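Sugar ABC transporter substrate-binding protein (Treponema pallidum subsp. pallidum, PDB 5U2P) probably serves as the periplasmic ligand-binding component of an ABC transporter, possibly for a sugar, though its ligand is not established. Local coordinates at residues D100-A112 with L309-C322. Numbering follows the deposited sequence.
Sequences DPYLYFVDLSKEA and LAVHKKSARVATAC
K313 N donates to Y104 O at 2.7 Å in an almost straight bond, and V106 N donates to V311 O at 2.9 Å. Flanking F105 and H312, the two bonds make a single beta bridge, a worked example of how one such bridge can join a loop to a sheet: here the chain following helix 101-104 is tied to the 307-311 region of the mixed sheet in this solute-binding protein, where strand 307-311 lies antiparallel to 88-92 and 131-132. K313 grips a second time. With CG anti to the backbone N (chi1 -168°) and the rest of the chain extended, its ammonium runs to helix 101-104, where NZ donates to Y102 O at 2.7 Å and to a water that in turn donates to F105 O. Beyond the bridge a second water takes over, donating to V106 O and accepting from V311 N.

Packing follows the same line. A310 CB sits over one face of the F105 ring in a CH-pi contact, 4.1 Å from its centroid, while Y104 CB covers the opposite face. V106 CG2 touches both V311 CG1 (3.6 Å) and V318 CG1 of helix 318-329. Farther along that helix, L108 CD2 meets C322 SG at 4.3 Å, and a water donates to both E111 OE1 and C322 O.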
loop_
_atom_site.group_PDB
_atom_site.type_symbol
_atom_site.label_atom_id
_atom_site.label_comp_id
_atom_site.label_asym_id
_atom_site.label_seq_id
_atom_site.Cartn_x
_atom_site.Cartn_y
_atom_site.Cartn_z
ATOM N N ASP A 100 0.861 -21.057 6.471
ATOM C CA ASP A 100 0.406 -21.768 5.273
ATOM C C ASP A 100 -1.114 -21.761 5.198
ATOM O O ASP A 100 -1.793 -22.511 5.928
ATOM C CB ASP A 100 0.919 -23.223 5.264
ATOM C CG ASP A 100 0.629 -23.936 3.952
ATOM O OD1 ASP A 100 -0.176 -23.428 3.146
ATOM O OD2 ASP A 100 1.207 -25.012 3.720
ATOM N N PRO A 101 -1.689 -20.922 4.316
ATOM C CA PRO A 101 -3.157 -20.863 4.317
ATOM C C PRO A 101 -3.846 -22.163 3.899
ATOM O O PRO A 101 -5.010 -22.360 4.230
ATOM C CB PRO A 101 -3.456 -19.746 3.301
ATOM C CG PRO A 101 -2.299 -19.803 2.355
ATOM C CD PRO A 101 -1.112 -20.149 3.205
ATOM N N TYR A 102 -3.144 -23.040 3.178
ATOM C CA TYR A 102 -3.763 -24.281 2.702
ATOM C C TYR A 102 -3.883 -25.287 3.849
ATOM O O TYR A 102 -4.643 -26.256 3.769
ATOM C CB TYR A 102 -2.964 -24.847 1.517
ATOM C CG TYR A 102 -3.002 -23.874 0.356
ATOM C CD1 TYR A 102 -1.995 -22.945 0.170
ATOM C CD2 TYR A 102 -4.102 -23.835 -0.502
ATOM C CE1 TYR A 102 -2.047 -22.027 -0.867
ATOM C CE2 TYR A 102 -4.162 -22.925 -1.544
ATOM C CZ TYR A 102 -3.136 -22.023 -1.719
ATOM O OH TYR A 102 -3.199 -21.103 -2.738
ATOM N N LEU A 103 -3.143 -25.025 4.923
ATOM C CA LEU A 103 -3.250 -25.792 6.164
ATOM C C LEU A 103 -4.318 -25.274 7.110
ATOM O O LEU A 103 -4.961 -26.059 7.810
ATOM C CB LEU A 103 -1.919 -25.768 6.916
ATOM C CG LEU A 103 -1.208 -27.094 7.149
ATOM C CD1 LEU A 103 -0.795 -27.693 5.817
ATOM C CD2 LEU A 103 -0.006 -26.877 8.059
ATOM N N TYR A 104 -4.487 -23.955 7.151
ATOM C CA TYR A 104 -5.238 -23.343 8.251
ATOM C C TYR A 104 -6.487 -22.567 7.882
ATOM O O TYR A 104 -7.357 -22.410 8.736
ATOM C CB TYR A 104 -4.328 -22.410 9.030
ATOM C CG TYR A 104 -3.180 -23.115 9.714
ATOM C CD1 TYR A 104 -3.422 -24.093 10.665
ATOM C CD2 TYR A 104 -1.868 -22.780 9.424
ATOM C CE1 TYR A 104 -2.383 -24.731 11.297
ATOM C CE2 TYR A 104 -0.824 -23.409 10.051
ATOM C CZ TYR A 104 -1.092 -24.383 10.988
ATOM O OH TYR A 104 -0.067 -25.025 11.626
ATOM N N PHE A 105 -6.572 -22.065 6.650
ATOM C CA PHE A 105 -7.663 -21.152 6.282
ATOM C C PHE A 105 -8.533 -21.625 5.128
ATOM O O PHE A 105 -8.079 -22.284 4.209
ATOM C CB PHE A 105 -7.100 -19.786 5.931
ATOM C CG PHE A 105 -6.254 -19.190 7.020
ATOM C CD1 PHE A 105 -6.713 -19.187 8.330
ATOM C CD2 PHE A 105 -5.024 -18.636 6.745
ATOM C CE1 PHE A 105 -5.939 -18.653 9.348
ATOM C CE2 PHE A 105 -4.239 -18.102 7.760
ATOM C CZ PHE A 105 -4.703 -18.113 9.061
ATOM N N VAL A 106 -9.790 -21.216 5.157
ATOM C CA VAL A 106 -10.709 -21.522 4.067
ATOM C C VAL A 106 -10.435 -20.627 2.868
ATOM O O VAL A 106 -10.336 -19.406 3.006
ATOM C CB VAL A 106 -12.169 -21.344 4.506
ATOM C CG1 VAL A 106 -13.107 -21.630 3.336
ATOM C CG2 VAL A 106 -12.467 -22.254 5.683
ATOM N N ASP A 107 -10.313 -21.232 1.684
ATOM C CA ASP A 107 -10.144 -20.466 0.448
ATOM C C ASP A 107 -11.449 -19.765 0.078
ATOM O O ASP A 107 -12.455 -20.423 -0.207
ATOM C CB ASP A 107 -9.677 -21.392 -0.693
ATOM C CG ASP A 107 -9.617 -20.690 -2.049
ATOM O OD1 ASP A 107 -9.677 -19.451 -2.084
ATOM O OD2 ASP A 107 -9.501 -21.382 -3.087
ATOM N N LEU A 108 -11.445 -18.430 0.132
ATOM C CA LEU A 108 -12.663 -17.648 -0.066
ATOM C C LEU A 108 -12.780 -17.145 -1.504
ATOM O O LEU A 108 -13.667 -16.340 -1.820
ATOM C CB LEU A 108 -12.700 -16.445 0.913
ATOM C CG LEU A 108 -12.632 -16.799 2.404
ATOM C CD1 LEU A 108 -12.532 -15.551 3.299
ATOM C CD2 LEU A 108 -13.781 -17.663 2.833
ATOM N N SER A 109 -11.894 -17.621 -2.377
ATOM C CA SER A 109 -11.751 -17.050 -3.720
ATOM C C SER A 109 -13.021 -17.157 -4.563
ATOM O O SER A 109 -13.202 -16.401 -5.523
ATOM C CB SER A 109 -10.606 -17.737 -4.475
ATOM O OG SER A 109 -9.352 -17.553 -3.824
ATOM N N LYS A 110 -13.861 -18.118 -4.219
ATOM C CA LYS A 110 -15.096 -18.407 -4.950
ATOM C C LYS A 110 -16.348 -17.862 -4.267
ATOM O O LYS A 110 -17.459 -18.115 -4.722
ATOM C CB LYS A 110 -15.248 -19.922 -5.134
ATOM C CG LYS A 110 -14.018 -20.598 -5.760
ATOM C CD LYS A 110 -14.134 -22.130 -5.800
ATOM C CE LYS A 110 -13.972 -22.768 -4.416
ATOM N NZ LYS A 110 -12.582 -22.657 -3.876
ATOM N N GLU A 111 -16.198 -17.122 -3.170
ATOM C CA GLU A 111 -17.368 -16.580 -2.488
ATOM C C GLU A 111 -18.018 -15.513 -3.365
ATOM O O GLU A 111 -17.350 -14.840 -4.171
ATOM C CB GLU A 111 -16.992 -16.002 -1.112
ATOM C CG GLU A 111 -16.466 -17.044 -0.126
ATOM C CD GLU A 111 -17.422 -18.202 0.090
ATOM O OE1 GLU A 111 -18.502 -17.977 0.661
ATOM O OE2 GLU A 111 -17.097 -19.346 -0.304
ATOM N N ALA A 112 -19.330 -15.368 -3.212
ATOM C CA ALA A 112 -20.112 -14.488 -4.077
ATOM C C ALA A 112 -19.744 -13.023 -3.964
ATOM O O ALA A 112 -20.032 -12.252 -4.873
ATOM C CB ALA A 112 -21.596 -14.660 -3.781
ATOM N N LEU A 309 -10.257 -10.853 7.966
ATOM C CA LEU A 309 -10.865 -11.887 8.789
ATOM C C LEU A 309 -10.846 -13.175 7.979
ATOM O O LEU A 309 -11.469 -13.243 6.921
ATOM C CB LEU A 309 -12.302 -11.517 9.174
ATOM C CG LEU A 309 -12.484 -10.259 9.993
ATOM C CD1 LEU A 309 -13.988 -9.957 10.119
ATOM C CD2 LEU A 309 -11.858 -10.423 11.353
ATOM N N ALA A 310 -10.117 -14.177 8.458
ATOM C CA ALA A 310 -10.085 -15.490 7.817
ATOM C C ALA A 310 -10.921 -16.501 8.585
ATOM O O ALA A 310 -11.161 -16.330 9.779
ATOM C CB ALA A 310 -8.640 -15.999 7.702
ATOM N N VAL A 311 -11.314 -17.572 7.897
ATOM C CA VAL A 311 -12.018 -18.700 8.517
ATOM C C VAL A 311 -11.050 -19.857 8.790
ATOM O O VAL A 311 -10.328 -20.300 7.901
ATOM C CB VAL A 311 -13.172 -19.197 7.633
ATOM C CG1 VAL A 311 -13.947 -20.338 8.320
ATOM C CG2 VAL A 311 -14.136 -18.053 7.330
ATOM N N HIS A 312 -11.034 -20.298 10.045
ATOM C CA HIS A 312 -10.252 -21.460 10.466
ATOM C C HIS A 312 -10.784 -22.729 9.810
ATOM O O HIS A 312 -11.927 -23.124 10.025
ATOM C CB HIS A 312 -10.312 -21.581 11.980
ATOM C CG HIS A 312 -9.465 -22.680 12.551
ATOM N ND1 HIS A 312 -9.791 -23.320 13.730
ATOM C CD2 HIS A 312 -8.297 -23.227 12.137
ATOM C CE1 HIS A 312 -8.870 -24.225 14.007
ATOM N NE2 HIS A 312 -7.953 -24.193 13.055
ATOM N N LYS A 313 -9.926 -23.343 9.012
ATOM C CA LYS A 313 -10.258 -24.487 8.168
ATOM C C LYS A 313 -10.774 -25.671 8.966
ATOM O O LYS A 313 -11.667 -26.386 8.511
ATOM C CB LYS A 313 -9.012 -24.898 7.376
ATOM C CG LYS A 313 -9.269 -25.874 6.260
ATOM C CD LYS A 313 -8.027 -26.071 5.388
ATOM C CE LYS A 313 -8.337 -26.990 4.217
ATOM N NZ LYS A 313 -7.193 -27.130 3.290
ATOM N N LYS A 314 -10.206 -25.882 10.150
ATOM C CA LYS A 314 -10.572 -27.033 10.983
ATOM C C LYS A 314 -11.778 -26.744 11.872
ATOM O O LYS A 314 -12.182 -27.590 12.661
ATOM C CB LYS A 314 -9.374 -27.467 11.835
ATOM C CG LYS A 314 -8.163 -27.895 10.997
ATOM C CD LYS A 314 -6.980 -28.376 11.841
ATOM C CE LYS A 314 -5.651 -28.181 11.098
ATOM N NZ LYS A 314 -4.450 -28.507 11.925
ATOM N N SER A 315 -12.368 -25.557 11.737
ATOM C CA SER A 315 -13.579 -25.235 12.479
ATOM C C SER A 315 -14.725 -26.203 12.177
ATOM O O SER A 315 -14.909 -26.641 11.035
ATOM C CB SER A 315 -14.036 -23.816 12.163
ATOM O OG SER A 315 -15.333 -23.589 12.667
ATOM N N ALA A 316 -15.507 -26.518 13.199
ATOM C CA ALA A 316 -16.707 -27.320 13.009
ATOM C C ALA A 316 -17.872 -26.458 12.504
ATOM O O ALA A 316 -18.970 -26.959 12.277
ATOM C CB ALA A 316 -17.090 -28.011 14.308
ATOM N N ARG A 317 -17.622 -25.164 12.330
ATOM C CA ARG A 317 -18.659 -24.194 11.958
ATOM C C ARG A 317 -18.254 -23.387 10.712
ATOM O O ARG A 317 -18.629 -22.221 10.577
ATOM C CB ARG A 317 -18.931 -23.220 13.106
ATOM C CG ARG A 317 -19.292 -23.833 14.447
ATOM C CD ARG A 317 -18.799 -22.894 15.541
ATOM N NE ARG A 317 -19.440 -23.089 16.835
ATOM C CZ ARG A 317 -19.067 -22.461 17.946
ATOM N NH1 ARG A 317 -18.055 -21.602 17.921
ATOM N NH2 ARG A 317 -19.700 -22.689 19.086
ATOM N N VAL A 318 -17.517 -24.009 9.800
ATOM C CA VAL A 318 -17.032 -23.298 8.613
ATOM C C VAL A 318 -18.186 -22.677 7.819
ATOM O O VAL A 318 -18.071 -21.548 7.371
ATOM C CB VAL A 318 -16.211 -24.222 7.696
ATOM C CG1 VAL A 318 -15.996 -23.598 6.314
ATOM C CG2 VAL A 318 -14.858 -24.531 8.340
ATOM N N ALA A 319 -19.286 -23.406 7.635
ATOM C CA ALA A 319 -20.430 -22.846 6.881
ATOM C C ALA A 319 -20.957 -21.582 7.540
ATOM O O ALA A 319 -21.243 -20.586 6.882
ATOM C CB ALA A 319 -21.571 -23.872 6.751
ATOM N N THR A 320 -21.117 -21.634 8.854
ATOM C CA THR A 320 -21.650 -20.510 9.585
ATOM C C THR A 320 -20.709 -19.321 9.451
ATOM O O THR A 320 -21.162 -18.188 9.257
ATOM C CB THR A 320 -21.862 -20.875 11.064
ATOM O OG1 THR A 320 -22.719 -22.019 11.138
ATOM C CG2 THR A 320 -22.479 -19.727 11.831
ATOM N N ALA A 321 -19.407 -19.592 9.533
ATOM C CA ALA A 321 -18.394 -18.549 9.362
ATOM C C ALA A 321 -18.482 -17.919 7.990
ATOM O O ALA A 321 -18.355 -16.706 7.847
ATOM C CB ALA A 321 -16.990 -19.112 9.565
ATOM N N CYS A 322 -18.662 -18.748 6.970
ATOM C CA CYS A 322 -18.719 -18.219 5.624
ATOM C C CYS A 322 -20.017 -17.419 5.425
ATOM O O CYS A 322 -20.003 -16.416 4.704
ATOM C CB CYS A 322 -18.625 -19.329 4.605
ATOM S SG CYS A 322 -16.979 -20.078 4.472
HETATM O O HOH W 1 -7.302 -24.203 2.465
HETATM O O HOH W 2 -10.349 -17.916 5.199
HETATM O O HOH W 3 -18.399 -15.924 2.576
#